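Local structure of L-2,4-diaminobutyric acid acetyltransferase (Geobacillus sp., 6SL8) at residues 127-132 and 164-169; 40-45 and 88-93; 24-29 and 53-58. The protein transfers an acetyl group from acetyl-CoA to L-2,4-diaminobutyric acid, a reaction known from the ectoine biosynthesis pathway. All coordinates share one frame; numbering follows the deposited sequence. Where two conformers were deposited one is given.

Interactions 1 and 2, their centres 11 Å apart, hold one diaminobutyrate from two directions. They meet where His165 NE2 lies 2.8 Å from Asp43 OD2, a probable hydrogen bond, and both reach the same sheet. Interaction 2 is the more central, its middle about 7 Å from the chain's centre; it combines leucine packing, amide hydrogen bonds and a sodium ion. Interaction 1, about 14 Å out, is mostly carboxylate and hydroxyl chemistry with exposed margins. Interaction 3, equally far out on the opposite side, packs backbone and small side chains, with no direct hydrogen bond. Interactions 2 and 3 meet where Trp89 packs on Leu53 and reach the second subunit more widely than interaction 1, which does so only through Glu168.

Interaction 1 of 3, residues 127-132 and 164-169; sequences SPSNMA and THEDEP. With DAB (2,4-diaminobutyric acid), chain C; DAB (2,4-diaminobutyric acid), chain B.
With CG of Glu166 beside its own backbone N (chi1 -64°) and the chain extended beyond it, the carboxylate reaches Ser129, whose OG stands between backbone N and carbonyl carbon. Ser129 N donates to OE2 of Glu166 at 3.0 Å on the syn lone pair, with 161° at the hydrogen, and this bond is clear. Ser129 OG lies an unusually short 2.5 Å from OE1 of Glu166, so the geometry of that pair is uncertain; the hydroxyl would add a second hold, probably limiting rotation of the carboxylate. On its way there the Glu166 chain runs past Pro128 in the opposite direction, leaving Pro128 CD 3.5 Å from Glu166 OE2.

Ser127 reaches the next residue along: its OG donates to Asp167 O at 2.7 Å, tilted 29° from the carbonyl plane. Behind it, Pro128 CD and Pro169 CD pack at 4.1 Å. Glu168 starts away from residues 127-132, but its bend at chi2 brings the carboxylate back. There a water accepts from Ser127 N and donates to Glu168 OE1, which is also bonded to Thr125, while the amino nitrogen N of the bound diaminobutyrate in chain B donates to Glu168 OE2 at 2.7 Å. Residues 127-130 form a type I beta turn, closed by Asn130 N to Ser127 O at 2.8 Å. This turn leads into helix 131-143 and, with the start of strand 168-173, borders the substrate site of a GNAT-fold acetyltransferase.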
loop_
_atom_site.group_PDB
_atom_site.type_symbol
_atom_site.label_atom_id
_atom_site.label_comp_id
_atom_site.label_asym_id
_atom_site.label_seq_id
_atom_site.Cartn_x
_atom_site.Cartn_y
_atom_site.Cartn_z
ATOM N N SER A 127 -3.515 9.056 15.488
ATOM C CA SER A 127 -3.219 8.644 16.937
ATOM C C SER A 127 -3.362 9.922 17.770
ATOM O O SER A 127 -3.154 11.107 17.339
ATOM C CB SER A 127 -1.809 8.084 17.022
ATOM O OG SER A 127 -1.730 6.801 16.432
ATOM N N PRO A 128 -3.674 9.721 19.063
ATOM C CA PRO A 128 -3.877 10.895 19.947
ATOM C C PRO A 128 -2.768 11.924 20.026
ATOM O O PRO A 128 -3.041 13.105 20.155
ATOM C CB PRO A 128 -4.161 10.185 21.304
ATOM C CG PRO A 128 -4.944 8.997 20.930
ATOM C CD PRO A 128 -4.165 8.481 19.682
ATOM N N SER A 129 -1.527 11.486 19.964
ATOM C CA SER A 129 -0.372 12.368 19.935
ATOM C C SER A 129 -0.243 13.289 18.674
ATOM O O SER A 129 0.544 14.241 18.673
ATOM C CB SER A 129 0.938 11.594 20.005
ATOM O OG SER A 129 1.242 10.862 18.849
ATOM N N ASN A 130 -0.957 12.886 17.627
ATOM C CA ASN A 130 -0.834 13.531 16.327
ATOM C C ASN A 130 -1.743 14.765 16.224
ATOM O O ASN A 130 -2.714 14.782 15.450
ATOM C CB ASN A 130 -1.118 12.554 15.180
ATOM C CG ASN A 130 -0.033 11.455 14.964
ATOM O OD1 ASN A 130 0.662 10.960 15.886
ATOM N ND2 ASN A 130 0.046 11.006 13.753
ATOM N N MET A 131 -1.403 15.777 17.022
ATOM C CA MET A 131 -2.238 16.982 17.156
ATOM C C MET A 131 -2.434 17.751 15.830
ATOM O O MET A 131 -3.549 18.125 15.512
ATOM C CB MET A 131 -1.612 17.981 18.145
ATOM C CG MET A 131 -2.603 19.059 18.540
ATOM S SD MET A 131 -1.749 20.180 19.689
ATOM C CE MET A 131 -2.142 19.215 21.117
ATOM N N ALA A 132 -1.347 17.899 15.112
ATOM C CA ALA A 132 -1.389 18.606 13.848
ATOM C C ALA A 132 -2.304 17.908 12.855
ATOM O O ALA A 132 -3.052 18.578 12.116
ATOM C CB ALA A 132 -0.044 18.855 13.308
ATOM N N THR A 164 6.045 -0.870 20.610
ATOM C CA THR A 164 5.108 0.028 21.302
ATOM C C THR A 164 4.339 0.840 20.228
ATOM O O THR A 164 4.944 1.278 19.224
ATOM C CB THR A 164 5.837 1.003 22.252
ATOM O OG1 THR A 164 6.643 1.929 21.500
ATOM C CG2 THR A 164 6.729 0.229 23.226
ATOM N N HIS A 165 3.006 0.949 20.391
ATOM C CA HIS A 165 2.213 1.727 19.426
ATOM C C HIS A 165 0.968 2.317 20.126
ATOM O O HIS A 165 0.317 1.636 20.919
ATOM C CB HIS A 165 1.764 0.807 18.248
ATOM C CG HIS A 165 1.539 1.564 16.946
ATOM N ND1 HIS A 165 0.430 2.336 16.696
ATOM C CD2 HIS A 165 2.335 1.693 15.854
ATOM C CE1 HIS A 165 0.540 2.874 15.471
ATOM N NE2 HIS A 165 1.694 2.491 14.953
ATOM N N GLU A 166 0.612 3.533 19.709
ATOM C CA GLU A 166 -0.609 4.173 20.125
ATOM C C GLU A 166 -1.777 3.562 19.434
ATOM O O GLU A 166 -1.644 2.901 18.324
ATOM C CB GLU A 166 -0.606 5.663 19.844
ATOM C CG GLU A 166 0.361 6.526 20.525
ATOM C CD GLU A 166 0.291 7.984 20.114
ATOM O OE1 GLU A 166 1.265 8.474 19.484
ATOM O OE2 GLU A 166 -0.735 8.616 20.458
ATOM N N ASP A 167 -2.990 3.758 19.985
ATOM C CA ASP A 167 -4.205 3.544 19.220
ATOM C C ASP A 167 -4.154 4.394 17.919
ATOM O O ASP A 167 -3.547 5.476 17.916
ATOM C CB ASP A 167 -5.479 3.962 19.963
ATOM C CG ASP A 167 -5.800 3.083 21.187
ATOM O OD1 ASP A 167 -5.325 1.954 21.316
ATOM O OD2 ASP A 167 -6.637 3.597 22.010
ATOM N N GLU A 168 -4.912 3.854 16.960
ATOM C CA GLU A 168 -5.132 4.555 15.646
ATOM C C GLU A 168 -6.633 4.671 15.456
ATOM O O GLU A 168 -7.273 3.890 14.746
ATOM C CB GLU A 168 -4.519 3.654 14.558
ATOM C CG GLU A 168 -3.016 3.639 14.496
ATOM C CD GLU A 168 -2.393 4.844 13.907
ATOM O OE1 GLU A 168 -3.115 5.800 13.360
ATOM O OE2 GLU A 168 -1.132 4.911 13.913
ATOM N N PRO A 169 -7.240 5.610 16.149
ATOM C CA PRO A 169 -8.676 5.795 15.984
ATOM C C PRO A 169 -9.065 6.210 14.531
ATOM O O PRO A 169 -8.283 6.965 13.951
ATOM C CB PRO A 169 -8.962 6.960 16.906
ATOM C CG PRO A 169 -7.817 7.180 17.753
ATOM C CD PRO A 169 -6.641 6.566 17.074
HETATM N N DAB C . 2.525 21.358 9.765
HETATM C CA DAB C . 1.592 20.413 9.106
HETATM C C DAB C . 1.017 21.557 8.395
HETATM O O DAB C . 0.210 22.286 8.957
HETATM C CB DAB C . 0.622 19.657 10.014
HETATM C CG DAB C . -0.610 18.816 9.592
HETATM N ND DAB C . -0.400 17.305 9.598
HETATM O OXT DAB C . 1.297 21.864 7.251
HETATM N N DAB B . 0.575 5.651 11.951
HETATM C CA DAB B . 0.091 5.251 10.572
HETATM C C DAB B . 1.200 5.352 9.595
HETATM O O DAB B . 2.168 6.003 9.836
HETATM C CB DAB B . -1.221 5.944 10.180
HETATM C CG DAB B . -0.929 7.362 9.923
HETATM N ND DAB B . -2.194 8.070 9.646
HETATM O OXT DAB B . 1.018 4.705 8.529
HETATM O O HOH W 1 -1.894 8.222 13.172
#

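Interaction 2 of 3, residues 40-45 and 88-93; sequences GSLDLN and VWQVAV. With NA (sodium ion), chain F; DAB (2,4-diaminobutyric acid), chain B; DAB (2,4-diaminobutyric acid), chain C.
Gln90 reaches across to the loop 40-45, its CB against the methyls of Leu42, 4.1 Å from Leu42 CD1. CG comes within 3.5 Å of the carboxylate oxygen OXT of the diaminobutyrate in chain B. CD lies near that same OXT and near Asn45 OD1. At the tip, NE2 of Gln90 is shared between two acceptors: Asp43 O at 2.8 Å, bent to 141° at the hydrogen, and the ligand's O at 3.0 Å, straighter at 164°. The Asp43 carbonyl lies only 13° out of the amide plane. Tyr50 bonds to OE1 of Gln90, so both ends of the amide are held and its flip is fixed.

The same ligand oxygen also takes a bond from Asp43 N, which joins loop and strand around one carboxylate. Trp89 and Gln90 both face Ser75 in a classic beta bulge on strand 85-93. The bulge lies within the GNAT sheet, and there Trp89 O receives the ligand's terminal amine ND at 2.9 Å. The indole NE1 makes a weak bond to the ligand's OXT, which lies near the ring plane at its edge.

On the polar side, the sodium ion lies 2.9 Å from Asn45 OD1 and 2.6 Å from OXT of the chain B diaminobutyrate, with Ser46 OG of the second subunit as a further ligand. Asp43 OD2, which accepts from the ligand's N, is bonded to His165 as well. Beyond the amide, Leu42 CD1 packs on Ala92 CB at 3.7 Å, and Ile36 of helix 29-37 touches both residues.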
loop_
_atom_site.group_PDB
_atom_site.type_symbol
_atom_site.label_atom_id
_atom_site.label_comp_id
_atom_site.label_asym_id
_atom_site.label_seq_id
_atom_site.Cartn_x
_atom_site.Cartn_y
_atom_site.Cartn_z
ATOM N N GLY A 40 9.020 11.224 12.713
ATOM C CA GLY A 40 8.946 10.135 13.686
ATOM C C GLY A 40 7.539 9.782 14.189
ATOM O O GLY A 40 7.341 8.745 14.747
ATOM N N SER A 41 6.580 10.637 13.966
ATOM C CA SER A 41 5.174 10.317 14.244
ATOM C C SER A 41 4.609 9.214 13.336
ATOM O O SER A 41 3.613 8.625 13.664
ATOM C CB SER A 41 4.274 11.551 14.105
ATOM O OG SER A 41 4.332 12.149 12.809
ATOM N N LEU A 42 5.256 9.008 12.200
ATOM C CA LEU A 42 4.745 8.055 11.241
ATOM C C LEU A 42 5.498 6.695 11.360
ATOM O O LEU A 42 6.667 6.636 11.752
ATOM C CB LEU A 42 4.898 8.592 9.790
ATOM C CG LEU A 42 4.058 9.824 9.436
ATOM C CD1 LEU A 42 4.469 10.300 8.073
ATOM C CD2 LEU A 42 2.587 9.484 9.502
ATOM N N ASP A 43 4.821 5.626 10.924
ATOM C CA ASP A 43 5.411 4.302 10.789
ATOM C C ASP A 43 6.098 4.105 9.455
ATOM O O ASP A 43 5.504 4.335 8.378
ATOM C CB ASP A 43 4.358 3.244 10.966
ATOM C CG ASP A 43 3.705 3.290 12.337
ATOM O OD1 ASP A 43 4.398 3.650 13.336
ATOM O OD2 ASP A 43 2.503 3.079 12.390
ATOM N N LEU A 44 7.404 3.852 9.429
ATOM C CA LEU A 44 8.117 3.848 8.200
ATOM C C LEU A 44 7.880 2.507 7.435
ATOM O O LEU A 44 8.082 1.425 7.936
ATOM C CB LEU A 44 9.630 4.014 8.522
ATOM C CG LEU A 44 10.562 4.101 7.353
ATOM C CD1 LEU A 44 10.300 5.266 6.464
ATOM C CD2 LEU A 44 12.024 4.122 7.875
ATOM N N ASN A 45 7.450 2.650 6.174
ATOM C CA ASN A 45 7.366 1.507 5.274
ATOM C C ASN A 45 8.667 1.369 4.473
ATOM O O ASN A 45 9.586 2.174 4.585
ATOM C CB ASN A 45 6.122 1.613 4.395
ATOM C CG ASN A 45 4.877 1.673 5.246
ATOM O OD1 ASN A 45 4.224 2.784 5.392
ATOM N ND2 ASN A 45 4.581 0.651 5.851
ATOM N N VAL A 88 -6.850 8.278 3.565
ATOM C CA VAL A 88 -5.632 9.008 3.713
ATOM C C VAL A 88 -4.731 8.234 4.625
ATOM O O VAL A 88 -5.053 8.003 5.823
ATOM C CB VAL A 88 -5.786 10.487 4.104
ATOM C CG1 VAL A 88 -4.446 11.122 4.286
ATOM C CG2 VAL A 88 -6.655 11.214 3.074
ATOM N N TRP A 89 -3.552 7.814 4.122
ATOM C CA TRP A 89 -2.681 6.887 4.797
ATOM C C TRP A 89 -1.635 7.665 5.598
ATOM O O TRP A 89 -1.626 7.522 6.844
ATOM C CB TRP A 89 -2.060 5.924 3.800
ATOM C CG TRP A 89 -1.187 4.857 4.311
ATOM C CD1 TRP A 89 -0.807 4.658 5.624
ATOM C CD2 TRP A 89 -0.549 3.844 3.541
ATOM N NE1 TRP A 89 0.060 3.604 5.667
ATOM C CE2 TRP A 89 0.198 3.045 4.406
ATOM C CE3 TRP A 89 -0.566 3.543 2.159
ATOM C CZ2 TRP A 89 0.984 1.955 3.928
ATOM C CZ3 TRP A 89 0.198 2.455 1.677
ATOM C CH2 TRP A 89 0.909 1.673 2.572
ATOM N N GLN A 90 -0.732 8.377 4.979
ATOM C CA GLN A 90 0.321 9.091 5.706
ATOM C C GLN A 90 0.320 10.549 5.256
ATOM O O GLN A 90 0.320 10.809 4.057
ATOM C CB GLN A 90 1.720 8.489 5.567
ATOM C CG GLN A 90 1.747 7.070 6.054
ATOM C CD GLN A 90 3.155 6.482 6.043
ATOM O OE1 GLN A 90 3.766 6.324 4.990
ATOM N NE2 GLN A 90 3.607 6.073 7.197
ATOM N N VAL A 91 0.445 11.473 6.204
ATOM C CA VAL A 91 0.664 12.917 5.991
ATOM C C VAL A 91 1.982 13.304 6.667
ATOM O O VAL A 91 2.129 13.111 7.886
ATOM C CB VAL A 91 -0.530 13.741 6.556
ATOM C CG1 VAL A 91 -0.273 15.220 6.366
ATOM C CG2 VAL A 91 -1.883 13.241 6.071
ATOM N N ALA A 92 2.929 13.781 5.865
ATOM C CA ALA A 92 4.202 14.197 6.337
ATOM C C ALA A 92 4.561 15.588 5.882
ATOM O O ALA A 92 4.465 15.895 4.679
ATOM C CB ALA A 92 5.294 13.215 5.974
ATOM N N VAL A 93 5.116 16.409 6.799
ATOM C CA VAL A 93 5.599 17.773 6.489
ATOM C C VAL A 93 6.945 17.896 7.135
ATOM O O VAL A 93 7.080 17.491 8.300
ATOM C CB VAL A 93 4.640 18.857 6.998
ATOM C CG1 VAL A 93 5.195 20.234 6.632
ATOM C CG2 VAL A 93 3.253 18.670 6.336
HETATM NA NA NA F . 2.266 2.688 7.562
HETATM N N DAB B . 0.575 5.651 11.951
HETATM C CA DAB B . 0.091 5.251 10.572
HETATM C C DAB B . 1.200 5.352 9.595
HETATM O O DAB B . 2.168 6.003 9.836
HETATM C CB DAB B . -1.221 5.944 10.180
HETATM C CG DAB B . -0.929 7.362 9.923
HETATM N ND DAB B . -2.194 8.070 9.646
HETATM O OXT DAB B . 1.018 4.705 8.529
HETATM N N DAB C . 2.525 21.358 9.765
HETATM C CA DAB C . 1.592 20.413 9.106
HETATM C C DAB C . 1.017 21.557 8.395
HETATM O O DAB C . 0.210 22.286 8.957
HETATM C CB DAB C . 0.622 19.657 10.014
HETATM C CG DAB C . -0.610 18.816 9.592
HETATM N ND DAB C . -0.400 17.305 9.598
HETATM O OXT DAB C . 1.297 21.864 7.251
#

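Interaction 3 of 3, residues 24-29 and 53-58; sequences PEARDG and LGDYFN
Gly54 lies against the backbone of residues 24-26, and the evidence for close packing is the 4.1 Å between its CA and Glu25 CA. With only hydrogens on its CA, Gly54 lets Glu25 O and the Pro24 ring come close. That ring rests on the glycine, with Pro24 CG 4.0 Å from Gly54 CA. Next to it, Ala26 CB meets Asp55 CB at 3.9 Å, a methyl against a methylene. The carboxylate of Asp55 is bonded through OD2 to Tyr154 of the second subunit, which also packs on Ala26.

No hydrogen bond passes directly between the segments. Instead, Glu25 CA approaches Gly54 O at 3.6 Å in a CA-H...O contact, and a water lies between Gly54 O and Glu25 OE2, within 3.0 Å of the first and 2.9 Å of the second. The Glu25 chain bends at chi2 to bring its carboxylate back to this water.

A second shell shapes residues 24-29. Glu25 N donates to Asp28 OD2 at 2.8 Å, on the anti side of the carboxylate, and Asp28 N returns a bond to Glu25 O. Arg22 adds a salt bridge to the same Asp28 OD2. Pro24 and Asp28 both touch Ile63 of strand 62-66. The contact is thus plain glycine-mediated packing, in which the loop leading into helix 29-37 abuts the C-terminal part of helix 47-56 at the interface with the second subunit.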
loop_
_atom_site.group_PDB
_atom_site.type_symbol
_atom_site.label_atom_id
_atom_site.label_comp_id
_atom_site.label_asym_id
_atom_site.label_seq_id
_atom_site.Cartn_x
_atom_site.Cartn_y
_atom_site.Cartn_z
ATOM N N PRO A 24 3.423 12.406 -7.191
ATOM C CA PRO A 24 4.700 11.709 -7.165
ATOM C C PRO A 24 4.849 10.805 -8.366
ATOM O O PRO A 24 3.856 10.489 -9.023
ATOM C CB PRO A 24 4.655 10.856 -5.874
ATOM C CG PRO A 24 3.175 10.631 -5.736
ATOM C CD PRO A 24 2.511 11.909 -6.127
ATOM N N GLU A 25 6.073 10.348 -8.557
ATOM C CA GLU A 25 6.400 9.326 -9.541
ATOM C C GLU A 25 7.167 8.261 -8.828
ATOM O O GLU A 25 7.689 8.461 -7.740
ATOM C CB GLU A 25 7.232 9.960 -10.702
ATOM C CG GLU A 25 6.469 11.096 -11.426
ATOM C CD GLU A 25 5.216 10.628 -12.248
ATOM O OE1 GLU A 25 4.320 11.487 -12.507
ATOM O OE2 GLU A 25 5.104 9.415 -12.631
ATOM N N ALA A 26 7.345 7.093 -9.445
ATOM C CA ALA A 26 8.112 6.002 -8.834
ATOM C C ALA A 26 9.512 6.482 -8.410
ATOM O O ALA A 26 10.013 6.103 -7.386
ATOM C CB ALA A 26 8.229 4.817 -9.769
ATOM N N ARG A 27 10.131 7.350 -9.251
ATOM C CA ARG A 27 11.494 7.812 -8.981
ATOM C C ARG A 27 11.611 8.623 -7.695
ATOM O O ARG A 27 12.739 8.810 -7.162
ATOM C CB ARG A 27 12.117 8.645 -10.163
ATOM C CG ARG A 27 11.365 9.873 -10.549
ATOM C CD ARG A 27 12.042 10.974 -11.438
ATOM N NE ARG A 27 12.408 12.201 -10.653
ATOM C CZ ARG A 27 11.579 13.076 -10.009
ATOM N NH1 ARG A 27 12.112 14.110 -9.350
ATOM N NH2 ARG A 27 10.231 12.957 -9.984
ATOM N N ASP A 28 10.481 9.165 -7.196
ATOM C CA ASP A 28 10.466 9.914 -5.928
ATOM C C ASP A 28 10.485 9.016 -4.700
ATOM O O ASP A 28 10.603 9.500 -3.558
ATOM C CB ASP A 28 9.202 10.755 -5.889
ATOM C CG ASP A 28 9.161 11.791 -6.925
ATOM O OD1 ASP A 28 10.200 12.528 -7.091
ATOM O OD2 ASP A 28 8.186 11.869 -7.640
ATOM N N GLY A 29 10.391 7.681 -4.882
ATOM C CA GLY A 29 10.306 6.783 -3.767
ATOM C C GLY A 29 11.276 6.962 -2.631
ATOM O O GLY A 29 10.948 7.002 -1.464
ATOM N N LEU A 53 3.639 3.548 -4.556
ATOM C CA LEU A 53 2.700 4.646 -4.434
ATOM C C LEU A 53 2.850 5.633 -5.516
ATOM O O LEU A 53 1.881 6.004 -6.158
ATOM C CB LEU A 53 2.729 5.280 -3.054
ATOM C CG LEU A 53 2.267 4.394 -1.898
ATOM C CD1 LEU A 53 2.633 5.013 -0.554
ATOM C CD2 LEU A 53 0.749 4.290 -1.969
ATOM N N GLY A 54 4.094 5.990 -5.829
ATOM C CA GLY A 54 4.255 6.925 -6.942
ATOM C C GLY A 54 3.998 6.330 -8.323
ATOM O O GLY A 54 3.633 7.066 -9.216
ATOM N N ASP A 55 4.168 5.029 -8.519
ATOM C CA ASP A 55 3.969 4.386 -9.825
ATOM C C ASP A 55 2.471 4.124 -10.045
ATOM O O ASP A 55 1.942 4.408 -11.112
ATOM C CB ASP A 55 4.711 3.088 -9.806
ATOM C CG ASP A 55 5.150 2.593 -11.179
ATOM O OD1 ASP A 55 4.833 3.259 -12.155
ATOM O OD2 ASP A 55 5.944 1.637 -11.220
ATOM N N TYR A 56 1.776 3.541 -9.039
ATOM C CA TYR A 56 0.410 3.103 -9.216
ATOM C C TYR A 56 -0.691 3.963 -8.591
ATOM O O TYR A 56 -1.862 3.908 -9.020
ATOM C CB TYR A 56 0.256 1.646 -8.697
ATOM C CG TYR A 56 1.059 0.617 -9.525
ATOM C CD1 TYR A 56 0.544 0.109 -10.706
ATOM C CD2 TYR A 56 2.350 0.305 -9.200
ATOM C CE1 TYR A 56 1.249 -0.762 -11.474
ATOM C CE2 TYR A 56 3.083 -0.591 -9.949
ATOM C CZ TYR A 56 2.550 -1.034 -11.143
ATOM O OH TYR A 56 3.357 -1.906 -11.857
ATOM N N PHE A 57 -0.349 4.642 -7.512
ATOM C CA PHE A 57 -1.342 5.438 -6.747
ATOM C C PHE A 57 -1.133 6.908 -6.839
ATOM O O PHE A 57 -1.623 7.717 -6.035
ATOM C CB PHE A 57 -1.358 4.990 -5.262
ATOM C CG PHE A 57 -1.785 3.604 -5.067
ATOM C CD1 PHE A 57 -0.923 2.496 -5.073
ATOM C CD2 PHE A 57 -3.130 3.380 -4.869
ATOM C CE1 PHE A 57 -1.375 1.202 -4.929
ATOM C CE2 PHE A 57 -3.610 2.080 -4.696
ATOM C CZ PHE A 57 -2.744 0.997 -4.696
ATOM N N ASN A 58 -0.454 7.390 -7.916
ATOM C CA ASN A 58 -0.069 8.760 -7.969
ATOM C C ASN A 58 -1.231 9.717 -8.140
ATOM O O ASN A 58 -1.094 10.869 -7.746
ATOM C CB ASN A 58 1.081 8.923 -8.979
ATOM C CG ASN A 58 0.690 9.409 -10.350
ATOM O OD1 ASN A 58 1.507 10.121 -10.978
ATOM N ND2 ASN A 58 -0.375 8.970 -10.878
HETATM O O HOH W 2 3.412 7.049 -12.202
#